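Local coordinates for protein beta-mannosidase (Trichoderma harzianum, PDB 4CVU) that probably hydrolyses terminal beta-linked mannose residues from the non-reducing ends of oligosaccharides, as a glycosylated fungal enzyme of glycoside hydrolase family 2, at residues A250-N255 and V346-I351; V272-A277 and Q322-T327; V740-F745 and L753-T758; V769-V774 and K789-N794. All coordinates share one frame; numbering follows the deposited sequence. Where two conformers were deposited one is given.

Contact 1: residues A250-N255 and V346-I351. With NAG (2-acetamido-2-deoxy-beta-D-glucopyranose), chain E.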
# COMPACT_ATOMS: atom_id res chain seq x y z
N ALA A 250 -18.76 -30.46 -49.86
CA ALA A 250 -19.90 -29.68 -50.29
C ALA A 250 -19.59 -28.20 -50.45
O ALA A 250 -18.63 -27.71 -49.89
CB ALA A 250 -21.06 -29.88 -49.32
N PRO A 251 -20.42 -27.50 -51.24
CA PRO A 251 -20.22 -26.05 -51.38
C PRO A 251 -20.49 -25.23 -50.10
O PRO A 251 -21.25 -25.66 -49.23
CB PRO A 251 -21.20 -25.65 -52.50
CG PRO A 251 -22.17 -26.78 -52.62
CD PRO A 251 -21.48 -28.01 -52.12
N TRP A 252 -19.87 -24.06 -50.02
CA TRP A 252 -20.10 -23.16 -48.88
C TRP A 252 -21.37 -22.35 -49.11
O TRP A 252 -21.62 -21.93 -50.23
CB TRP A 252 -18.91 -22.21 -48.70
CG TRP A 252 -17.69 -22.88 -48.18
CD1 TRP A 252 -16.57 -23.22 -48.87
CD2 TRP A 252 -17.46 -23.29 -46.83
NE1 TRP A 252 -15.65 -23.82 -48.04
CE2 TRP A 252 -16.18 -23.88 -46.78
CE3 TRP A 252 -18.22 -23.22 -45.65
CZ2 TRP A 252 -15.64 -24.39 -45.60
CZ3 TRP A 252 -17.68 -23.73 -44.49
CH2 TRP A 252 -16.41 -24.31 -44.46
N VAL A 253 -22.18 -22.18 -48.08
CA VAL A 253 -23.28 -21.24 -48.14
C VAL A 253 -22.93 -20.09 -47.21
O VAL A 253 -22.56 -20.33 -46.04
CB VAL A 253 -24.62 -21.85 -47.70
CG1 VAL A 253 -25.75 -20.82 -47.82
CG2 VAL A 253 -24.95 -23.09 -48.52
N VAL A 254 -22.97 -18.87 -47.73
CA VAL A 254 -22.81 -17.65 -46.96
C VAL A 254 -24.18 -17.01 -46.78
O VAL A 254 -24.79 -16.58 -47.74
CB VAL A 254 -21.89 -16.67 -47.68
CG1 VAL A 254 -21.75 -15.37 -46.89
CG2 VAL A 254 -20.53 -17.31 -47.94
N ASN A 255 -24.68 -16.98 -45.55
CA ASN A 255 -25.96 -16.39 -45.23
C ASN A 255 -25.76 -15.09 -44.45
O ASN A 255 -25.01 -15.07 -43.49
CB ASN A 255 -26.78 -17.38 -44.40
CG ASN A 255 -28.24 -16.98 -44.27
OD1 ASN A 255 -28.77 -16.19 -45.04
ND2 ASN A 255 -28.89 -17.56 -43.26
N VAL A 346 -14.57 -12.61 -41.49
CA VAL A 346 -15.06 -13.99 -41.36
C VAL A 346 -14.02 -15.05 -41.76
O VAL A 346 -13.01 -14.74 -42.34
CB VAL A 346 -16.35 -14.19 -42.22
CG1 VAL A 346 -17.40 -13.17 -41.82
CG2 VAL A 346 -16.06 -14.07 -43.72
N GLY A 347 -14.32 -16.31 -41.46
CA GLY A 347 -13.51 -17.44 -41.90
C GLY A 347 -14.36 -18.55 -42.47
O GLY A 347 -15.55 -18.69 -42.12
N PHE A 348 -13.77 -19.33 -43.36
CA PHE A 348 -14.38 -20.52 -43.90
C PHE A 348 -13.81 -21.71 -43.18
O PHE A 348 -12.66 -22.08 -43.40
CB PHE A 348 -14.14 -20.63 -45.42
CG PHE A 348 -14.89 -19.63 -46.21
CD1 PHE A 348 -14.39 -18.35 -46.40
CD2 PHE A 348 -16.13 -19.95 -46.78
CE1 PHE A 348 -15.10 -17.42 -47.14
CE2 PHE A 348 -16.84 -19.03 -47.51
CZ PHE A 348 -16.33 -17.76 -47.69
N ARG A 349 -14.62 -22.27 -42.28
CA ARG A 349 -14.29 -23.52 -41.61
C ARG A 349 -15.50 -24.13 -40.95
O ARG A 349 -16.51 -23.46 -40.75
CB ARG A 349 -13.17 -23.33 -40.56
CG ARG A 349 -13.29 -22.12 -39.65
CD ARG A 349 -14.16 -22.35 -38.43
NE ARG A 349 -15.54 -22.02 -38.72
CZ ARG A 349 -16.41 -21.58 -37.82
NH1 ARG A 349 -16.05 -21.38 -36.57
NH2 ARG A 349 -17.66 -21.31 -38.21
N THR A 350 -15.40 -25.41 -40.66
CA THR A 350 -16.41 -26.11 -39.90
C THR A 350 -15.82 -26.43 -38.55
O THR A 350 -14.64 -26.83 -38.46
CB THR A 350 -16.88 -27.42 -40.58
OG1 THR A 350 -15.80 -28.34 -40.65
CG2 THR A 350 -17.45 -27.13 -41.98
N ILE A 351 -16.59 -26.20 -37.50
CA ILE A 351 -16.23 -26.64 -36.17
C ILE A 351 -17.38 -27.38 -35.53
O ILE A 351 -18.45 -26.83 -35.36
CB ILE A 351 -15.72 -25.47 -35.28
CG1 ILE A 351 -15.23 -25.99 -33.90
CG2 ILE A 351 -16.79 -24.39 -35.13
CD1 ILE A 351 -13.96 -26.78 -33.95
C1 NAG E . -30.28 -17.31 -42.92
C2 NAG E . -31.21 -18.49 -43.17
C3 NAG E . -32.62 -18.13 -42.76
C4 NAG E . -32.64 -17.69 -41.28
C5 NAG E . -31.59 -16.59 -41.07
C6 NAG E . -31.38 -16.17 -39.62
C7 NAG E . -30.56 -19.98 -45.00
C8 NAG E . -30.54 -20.21 -46.49
N2 NAG E . -31.13 -18.86 -44.58
O3 NAG E . -33.43 -19.26 -42.95
O4 NAG E . -33.91 -17.17 -40.94
O5 NAG E . -30.34 -17.00 -41.55
O6 NAG E . -30.53 -15.02 -39.64
O7 NAG E . -30.07 -20.82 -44.26

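Contact 2: residues V272-A277 and Q322-T327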
# COMPACT_ATOMS: atom_id res chain seq x y z
N VAL A 272 -22.83 -8.76 -52.19
CA VAL A 272 -21.68 -8.92 -51.30
C VAL A 272 -20.36 -8.92 -52.06
O VAL A 272 -20.28 -9.44 -53.17
CB VAL A 272 -21.75 -10.22 -50.46
CG1 VAL A 272 -22.94 -10.16 -49.51
CG2 VAL A 272 -21.83 -11.46 -51.34
N ILE A 273 -19.34 -8.32 -51.45
CA ILE A 273 -17.96 -8.46 -51.89
C ILE A 273 -17.19 -9.16 -50.77
O ILE A 273 -17.17 -8.69 -49.63
CB ILE A 273 -17.30 -7.09 -52.21
CG1 ILE A 273 -18.05 -6.38 -53.35
CG2 ILE A 273 -15.83 -7.28 -52.60
CD1 ILE A 273 -17.90 -4.87 -53.35
N ILE A 274 -16.57 -10.29 -51.10
CA ILE A 274 -15.75 -11.05 -50.17
C ILE A 274 -14.33 -10.99 -50.67
O ILE A 274 -14.03 -11.45 -51.76
CB ILE A 274 -16.21 -12.52 -50.06
CG1 ILE A 274 -17.71 -12.59 -49.72
CG2 ILE A 274 -15.37 -13.26 -49.04
CD1 ILE A 274 -18.24 -14.00 -49.52
N THR A 275 -13.44 -10.45 -49.83
CA THR A 275 -12.07 -10.14 -50.20
C THR A 275 -11.09 -10.66 -49.13
O THR A 275 -11.47 -10.88 -47.98
CB THR A 275 -11.90 -8.62 -50.41
OG1 THR A 275 -10.54 -8.31 -50.70
CG2 THR A 275 -12.32 -7.83 -49.17
N ASP A 276 -9.83 -10.83 -49.52
CA ASP A 276 -8.82 -11.32 -48.60
C ASP A 276 -8.62 -10.29 -47.49
O ASP A 276 -8.46 -9.10 -47.77
CB ASP A 276 -7.50 -11.59 -49.32
CG ASP A 276 -6.62 -12.55 -48.55
OD1 ASP A 276 -6.02 -12.15 -47.53
OD2 ASP A 276 -6.54 -13.72 -48.96
N ALA A 277 -8.62 -10.76 -46.24
CA ALA A 277 -8.61 -9.87 -45.09
C ALA A 277 -7.31 -9.08 -44.96
O ALA A 277 -7.34 -7.94 -44.46
CB ALA A 277 -8.87 -10.67 -43.81
N GLN A 322 -6.59 -18.08 -42.11
CA GLN A 322 -7.16 -17.38 -43.26
C GLN A 322 -8.48 -16.72 -42.90
O GLN A 322 -9.42 -17.38 -42.48
CB GLN A 322 -7.38 -18.36 -44.41
CG GLN A 322 -7.84 -17.69 -45.70
CD GLN A 322 -6.74 -16.87 -46.35
OE1 GLN A 322 -5.67 -17.39 -46.66
NE2 GLN A 322 -7.01 -15.58 -46.58
N LEU A 323 -8.54 -15.42 -43.10
CA LEU A 323 -9.76 -14.67 -42.87
C LEU A 323 -10.10 -13.86 -44.11
O LEU A 323 -9.22 -13.60 -44.92
CB LEU A 323 -9.62 -13.73 -41.65
CG LEU A 323 -9.40 -14.50 -40.34
CD1 LEU A 323 -9.05 -13.52 -39.25
CD2 LEU A 323 -10.62 -15.34 -39.96
N TYR A 324 -11.36 -13.45 -44.21
CA TYR A 324 -11.82 -12.63 -45.31
C TYR A 324 -12.72 -11.52 -44.80
O TYR A 324 -13.45 -11.72 -43.85
CB TYR A 324 -12.62 -13.50 -46.32
CG TYR A 324 -11.82 -14.57 -47.05
CD1 TYR A 324 -11.12 -14.26 -48.21
CD2 TYR A 324 -11.82 -15.89 -46.62
CE1 TYR A 324 -10.41 -15.22 -48.90
CE2 TYR A 324 -11.12 -16.86 -47.30
CZ TYR A 324 -10.41 -16.53 -48.45
OH TYR A 324 -9.71 -17.48 -49.12
N ASN A 325 -12.69 -10.37 -45.46
CA ASN A 325 -13.68 -9.33 -45.23
C ASN A 325 -14.89 -9.52 -46.17
O ASN A 325 -14.72 -9.70 -47.37
CB ASN A 325 -13.07 -7.93 -45.39
CG ASN A 325 -12.07 -7.60 -44.27
OD1 ASN A 325 -12.03 -8.27 -43.23
ND2 ASN A 325 -11.28 -6.54 -44.46
N ILE A 326 -16.09 -9.48 -45.60
CA ILE A 326 -17.32 -9.56 -46.35
C ILE A 326 -18.07 -8.27 -46.07
O ILE A 326 -18.43 -8.00 -44.92
CB ILE A 326 -18.17 -10.81 -46.01
CG1 ILE A 326 -19.53 -10.78 -46.73
CG2 ILE A 326 -18.42 -10.96 -44.52
CD1 ILE A 326 -20.29 -12.09 -46.69
N THR A 327 -18.25 -7.48 -47.13
CA THR A 327 -19.07 -6.28 -47.07
C THR A 327 -20.40 -6.58 -47.75
O THR A 327 -20.43 -7.06 -48.90
CB THR A 327 -18.36 -5.08 -47.75
OG1 THR A 327 -17.09 -4.86 -47.13
CG2 THR A 327 -19.19 -3.81 -47.64
O HOH W 1 -15.48 -6.68 -48.63

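Contact 3: residues V740-F745 and L753-T758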
# COMPACT_ATOMS: atom_id res chain seq x y z
N VAL A 740 4.83 -33.10 -28.85
CA VAL A 740 5.36 -34.43 -28.54
C VAL A 740 6.08 -34.34 -27.18
O VAL A 740 7.01 -33.56 -27.02
CB VAL A 740 6.35 -34.88 -29.64
CG1 VAL A 740 6.75 -36.33 -29.47
CG2 VAL A 740 5.75 -34.68 -31.03
N ILE A 741 5.62 -35.13 -26.21
CA ILE A 741 6.14 -35.12 -24.85
C ILE A 741 6.46 -36.54 -24.39
O ILE A 741 5.84 -37.50 -24.83
CB ILE A 741 5.15 -34.44 -23.85
CG1 ILE A 741 3.81 -35.20 -23.80
CG2 ILE A 741 4.93 -32.98 -24.25
CD1 ILE A 741 2.91 -34.78 -22.65
N ALA A 742 7.47 -36.63 -23.53
CA ALA A 742 7.80 -37.84 -22.77
C ALA A 742 7.40 -37.61 -21.34
O ALA A 742 7.80 -36.60 -20.74
CB ALA A 742 9.30 -38.12 -22.85
N SER A 743 6.63 -38.52 -20.77
CA SER A 743 5.98 -38.29 -19.51
C SER A 743 6.29 -39.43 -18.54
O SER A 743 6.23 -40.60 -18.94
CB SER A 743 4.46 -38.18 -19.71
OG SER A 743 4.10 -37.03 -20.49
N ALA A 744 6.60 -39.09 -17.28
CA ALA A 744 6.95 -40.07 -16.26
C ALA A 744 5.78 -40.31 -15.33
O ALA A 744 5.31 -39.38 -14.70
CB ALA A 744 8.15 -39.60 -15.45
N PHE A 745 5.35 -41.56 -15.24
CA PHE A 745 4.24 -41.97 -14.39
C PHE A 745 4.78 -42.81 -13.26
O PHE A 745 5.38 -43.88 -13.50
CB PHE A 745 3.23 -42.82 -15.19
CG PHE A 745 2.41 -42.03 -16.17
CD1 PHE A 745 2.90 -41.74 -17.43
CD2 PHE A 745 1.15 -41.60 -15.84
CE1 PHE A 745 2.14 -41.02 -18.35
CE2 PHE A 745 0.38 -40.88 -16.74
CZ PHE A 745 0.87 -40.59 -18.00
N LEU A 753 7.95 -47.24 -12.11
CA LEU A 753 8.04 -46.12 -13.04
C LEU A 753 7.66 -46.57 -14.47
O LEU A 753 8.08 -47.64 -14.91
CB LEU A 753 9.46 -45.52 -13.02
CG LEU A 753 9.87 -44.49 -14.08
CD1 LEU A 753 9.11 -43.18 -13.96
CD2 LEU A 753 11.38 -44.24 -14.00
N GLU A 754 6.84 -45.75 -15.14
CA GLU A 754 6.55 -45.90 -16.57
C GLU A 754 6.83 -44.60 -17.26
O GLU A 754 6.55 -43.55 -16.70
CB GLU A 754 5.09 -46.26 -16.81
CG GLU A 754 4.69 -47.58 -16.15
CD GLU A 754 3.26 -47.99 -16.46
OE1 GLU A 754 2.50 -47.20 -17.05
OE2 GLU A 754 2.87 -49.12 -16.09
N ILE A 755 7.43 -44.66 -18.45
CA ILE A 755 7.58 -43.49 -19.30
C ILE A 755 6.85 -43.73 -20.62
O ILE A 755 7.06 -44.73 -21.30
CB ILE A 755 9.04 -43.12 -19.56
CG1 ILE A 755 9.73 -42.85 -18.22
CG2 ILE A 755 9.11 -41.85 -20.41
CD1 ILE A 755 11.20 -43.06 -18.24
N TRP A 756 5.97 -42.80 -20.95
CA TRP A 756 5.19 -42.85 -22.17
C TRP A 756 5.50 -41.64 -23.01
O TRP A 756 5.75 -40.55 -22.46
CB TRP A 756 3.71 -42.80 -21.83
CG TRP A 756 3.20 -43.98 -21.08
CD1 TRP A 756 3.49 -44.31 -19.81
CD2 TRP A 756 2.28 -44.95 -21.56
NE1 TRP A 756 2.79 -45.44 -19.44
CE2 TRP A 756 2.03 -45.85 -20.50
CE3 TRP A 756 1.59 -45.11 -22.76
CZ2 TRP A 756 1.15 -46.93 -20.63
CZ3 TRP A 756 0.73 -46.19 -22.89
CH2 TRP A 756 0.52 -47.09 -21.83
N VAL A 757 5.46 -41.83 -24.33
CA VAL A 757 5.56 -40.73 -25.27
C VAL A 757 4.18 -40.48 -25.92
O VAL A 757 3.55 -41.42 -26.45
CB VAL A 757 6.61 -40.99 -26.36
CG1 VAL A 757 6.55 -39.93 -27.44
CG2 VAL A 757 8.02 -41.05 -25.76
N THR A 758 3.76 -39.21 -25.92
CA THR A 758 2.42 -38.84 -26.39
C THR A 758 2.53 -37.71 -27.39
O THR A 758 3.29 -36.78 -27.17
CB THR A 758 1.52 -38.40 -25.20
OG1 THR A 758 1.36 -39.48 -24.28
CG2 THR A 758 0.15 -37.99 -25.69
O HOH W 2 1.46 -38.48 -21.46

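Contact 4: residues V769-V774 and K789-N794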
# COMPACT_ATOMS: atom_id res chain seq x y z
N VAL A 769 14.38 -40.73 -26.96
CA VAL A 769 14.43 -40.10 -25.66
C VAL A 769 15.70 -40.54 -24.95
O VAL A 769 15.95 -41.74 -24.80
CB VAL A 769 13.19 -40.47 -24.82
CG1 VAL A 769 13.28 -39.88 -23.43
CG2 VAL A 769 11.94 -39.99 -25.53
N SER A 770 16.49 -39.58 -24.52
CA SER A 770 17.67 -39.87 -23.71
C SER A 770 17.26 -39.89 -22.24
O SER A 770 16.48 -39.06 -21.81
CB SER A 770 18.81 -38.88 -23.97
OG SER A 770 18.40 -37.55 -23.74
N LEU A 771 17.78 -40.86 -21.50
CA LEU A 771 17.42 -41.12 -20.11
C LEU A 771 18.69 -41.20 -19.28
O LEU A 771 19.37 -42.24 -19.28
CB LEU A 771 16.65 -42.43 -20.02
CG LEU A 771 15.38 -42.48 -20.89
CD1 LEU A 771 14.83 -43.89 -20.98
CD2 LEU A 771 14.33 -41.52 -20.35
N THR A 772 19.01 -40.10 -18.59
CA THR A 772 20.26 -39.95 -17.88
C THR A 772 20.08 -39.85 -16.36
O THR A 772 19.59 -38.85 -15.87
CB THR A 772 21.00 -38.67 -18.34
OG1 THR A 772 21.11 -38.68 -19.76
CG2 THR A 772 22.41 -38.58 -17.71
N TRP A 773 20.54 -40.87 -15.64
CA TRP A 773 20.48 -40.89 -14.18
C TRP A 773 21.77 -40.29 -13.58
O TRP A 773 22.87 -40.81 -13.82
CB TRP A 773 20.30 -42.31 -13.66
CG TRP A 773 18.94 -42.89 -13.79
CD1 TRP A 773 18.49 -43.74 -14.77
CD2 TRP A 773 17.84 -42.72 -12.89
NE1 TRP A 773 17.19 -44.09 -14.54
CE2 TRP A 773 16.77 -43.49 -13.38
CE3 TRP A 773 17.66 -42.00 -11.70
CZ2 TRP A 773 15.51 -43.54 -12.73
CZ3 TRP A 773 16.41 -42.04 -11.06
CH2 TRP A 773 15.37 -42.82 -11.58
N VAL A 774 21.62 -39.22 -12.80
CA VAL A 774 22.73 -38.64 -12.05
C VAL A 774 22.35 -38.50 -10.57
O VAL A 774 21.17 -38.55 -10.24
CB VAL A 774 23.14 -37.28 -12.62
CG1 VAL A 774 23.53 -37.42 -14.08
CG2 VAL A 774 22.02 -36.26 -12.46
N LYS A 789 20.40 -45.83 -21.65
CA LYS A 789 20.76 -44.42 -21.78
C LYS A 789 19.88 -43.72 -22.80
O LYS A 789 19.78 -42.50 -22.78
CB LYS A 789 22.21 -44.24 -22.23
CG LYS A 789 23.24 -44.48 -21.14
CD LYS A 789 24.65 -44.50 -21.71
CE LYS A 789 25.64 -43.77 -20.80
NZ LYS A 789 27.03 -43.81 -21.34
N SER A 790 19.30 -44.49 -23.71
CA SER A 790 18.54 -43.94 -24.81
C SER A 790 17.61 -44.99 -25.38
O SER A 790 17.89 -46.19 -25.31
CB SER A 790 19.50 -43.47 -25.90
OG SER A 790 18.78 -43.05 -27.03
N THR A 791 16.49 -44.53 -25.94
CA THR A 791 15.57 -45.42 -26.61
C THR A 791 14.81 -44.70 -27.72
O THR A 791 14.46 -43.52 -27.58
CB THR A 791 14.59 -46.08 -25.62
OG1 THR A 791 13.64 -46.86 -26.35
CG2 THR A 791 13.85 -45.03 -24.83
N LYS A 792 14.60 -45.41 -28.83
CA LYS A 792 13.82 -44.91 -29.96
C LYS A 792 12.34 -45.22 -29.74
O LYS A 792 12.00 -46.12 -28.98
CB LYS A 792 14.30 -45.53 -31.29
CG LYS A 792 15.59 -44.93 -31.84
CD LYS A 792 16.27 -45.82 -32.87
N PHE A 793 11.48 -44.46 -30.40
CA PHE A 793 10.03 -44.68 -30.32
C PHE A 793 9.34 -44.40 -31.66
O PHE A 793 9.82 -43.62 -32.47
CB PHE A 793 9.38 -43.82 -29.22
CG PHE A 793 9.45 -42.34 -29.48
CD1 PHE A 793 8.47 -41.71 -30.24
CD2 PHE A 793 10.48 -41.58 -28.97
CE1 PHE A 793 8.55 -40.36 -30.50
CE2 PHE A 793 10.54 -40.22 -29.22
CZ PHE A 793 9.58 -39.61 -29.99
N ASN A 794 8.21 -45.07 -31.86
CA ASN A 794 7.24 -44.68 -32.87
C ASN A 794 5.91 -44.45 -32.18
O ASN A 794 5.51 -45.26 -31.36
CB ASN A 794 7.08 -45.75 -33.93
CG ASN A 794 8.27 -45.82 -34.84
OD1 ASN A 794 8.30 -45.17 -35.88
ND2 ASN A 794 9.28 -46.57 -34.45
O HOH W 3 21.57 -41.02 -21.28

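Contact 1: residues A250-N255 and V346-I351
Phe348 meets Trp252 edge to face inside the immunoglobulin-like sandwich domain of this family 2 glycosidase, where the loop after edge strand 340-346 passes strand 252-261. In 346-351 the first side chain to touch is that of Phe348. Its CD2 stands 3.5 Å above the indole plane, offset toward the rim, and the two rings are turned 75° against each other, with 4.9 Å between the phenyl centroid and that of the five-membered ring of Trp252. CB of Phe348 adds a CH-pi contact over the six-membered ring, so one residue spans both halves of the indole; a broad, flat tryptophan suits this role. The CE2 corner of the phenyl ring also touches CG2 of Val254, at 4.1 Å, a beta-branched residue at home on the inner side of the strand. Next to Val254 on strand 252-261, Asn255 carries an N-linked sugar through a bond of 1.5 Å from ND2 to C1 of NAG. At Arg349, whose side chain sets off away from that strand, it is the backbone that matters: its N lies 3.5 Å from CH2 of Trp252. Thr350 divides its two branches: OG1 is hydrogen-bonded to Gln248, while the methyl CG2 lies 3.9 Å from Trp252 CH2.

Contact 2: residues V272-A277 and Q322-T327
Asn325, Ala277 and Tyr324 have the most surface buried here, and Asn325 faces Thr275 as a hydrogen-bonded antiparallel pair. Thr275 N bonds to Asn325 O at 2.9 Å, in the carbonyl plane, and Asn325 N returns a more bent bond to Thr275 O. In one of the two conformers of Thr275, CG2 sits 3.5 Å from Asn325 O and also meets CB of Asn325, while OG1, anti to the backbone N (chi1 177°), is hydrogen-bonded to Ser282 O. These small polar residues suit a partly exposed sheet face, which Ile273 and Thr327 share. There a water donates to Ile273 O and is hydrogen-bonded to Thr327 OG1.

Ala277 leaves the regular ladder: its N reaches Leu323 O at 3.2 Å from above the carbonyl plane, and its small CB packs on CB of Leu323. Tyr324 turns the edge of its ring to the backbone of Thr275, CD1 lying 3.4 Å from Thr275 O, while its hydroxyl is hydrogen-bonded to Lys311 N. Nearby, Gln322 NE2 gives Asp276 OD2 a weak bond, amide and carboxylate turned 81° apart.

On the buried face Ile274 and Ile326 lie side by side, their CG1 atoms 3.9 Å apart. Strands 268-276 and 324-332 are inner members of an antiparallel sheet, flanked by strand 283-294 beyond the first and strand 340-346 beyond the second.

Contact 3: residues V740-F745 and L753-T758
Strands 740-747 and 752-759 form a beta hairpin of the mannosidase immunoglobulin-like domain, and Ile741, Ser743 and Phe745 pair with Thr758, Trp756 and Glu754 through two backbone hydrogen bonds each. All six donors in these pairs find carbonyls across the ladder; the bond from Phe745 N to Glu754 O is 2.7 Å long and almost straight, at 176°. The residues between them direct backbone groups outward: Ala742 O accepts from Asn847 ND2, Ala744 O from Gln688 NE2, and Val757 O from Thr800 OG1, while Leu753, Ile755 and Val757 make backbone bonds to strand 799-807. A water lies 3.2 Å from Ser743 OG and 3.0 Å from Thr758 OG1, bridging them by hydrogen bonds, and Thr758 OG1 also pairs with Thr800 OG1.

Small and branched apolar residues line the opposite face, where Ala742 CB meets Val757 CG2 and Ala744 CB rests 4.0 Å from Leu753 CD1. These short alanines suit a face pressed against strands 821-830 and 841-849. On the face of Ser743, Phe745 and Trp756 the two rings meet obliquely, planes 72° apart, with 3.6 Å between the CD1 atoms of Phe745 and Trp756; Arg692 makes cation-pi contacts with both. The indole N-H is satisfied within its own strand. Glu754, extended beyond CG, offers OE1 on its anti side to Trp756 NE1 at 3.0 Å, in the indole plane but 30° out of the carboxylate plane.

Contact 4: residues V769-V774 and K789-N794
Two neighbouring strands of the second sheet of the mannosidase immunoglobulin-like domain, 765-774 and 790-795, meet here in a short antiparallel ladder. Val769 and Thr791 form its hydrogen-bonded pair: Val769 N bonds to Thr791 O at 2.9 Å, and Thr791 N returns a bond to Val769 O. Next comes the non-hydrogen-bonded pair Ser770 and Ser790, whose CA atoms approach to 4.3 Å. Small serines fit this more solvent-facing side, and Ser770 OG makes a weak hydrogen bond to Glu825 O.

The ladder is closed by Lys789, still in the loop. Its O accepts a nearly straight bond of 2.9 Å from Leu771 N, which comes from well above the carbonyl plane, and a second bond from a water that is also hydrogen-bonded to Thr772 OG1. Two bonds thus grip this one carbonyl at the strand's start.

The inner face is apolar. Val769 CG2 lies 4.0 Å from Phe793 CE2, the two side chains crossing at about a right angle; Phe793 CG stands between its backbone N and carbonyl carbon (chi1 66°), which sets the ring beside that methyl. Leu771 CD1 meets the methyl CG2 of Thr791 at 4.1 Å, leaving Thr791 OG1 to donate to Lys792 O.

Strand 790-795 is outermost in its four-stranded sheet within the chain, with strand 821-830 on the other side of 765-774, while Val769, Leu771, Thr791 and Phe793 pack against strand 799-807 of the facing sheet.

How the contacts relate
The four contacts form two pairs in two separate beta domains. Contact 2 is nested within the chain loop closed by contact 1, and their centres lie 12 Å apart; both reach one antiparallel sheet, joined where Val346 N probably bonds to Tyr324 O and Phe348 packs on Tyr324. Contacts 3 and 4 follow later in the chain, 11 Å apart, on the two facing sheets of the mannosidase immunoglobulin-like domain, where Val757 packs on Phe793 and Val769. Between the two pairs the centres are 39 to 50 Å apart and nothing touches. Much of the intervening chain forms a mixed, largely parallel sheet with many helices, consistent with the catalytic barrel of family 2.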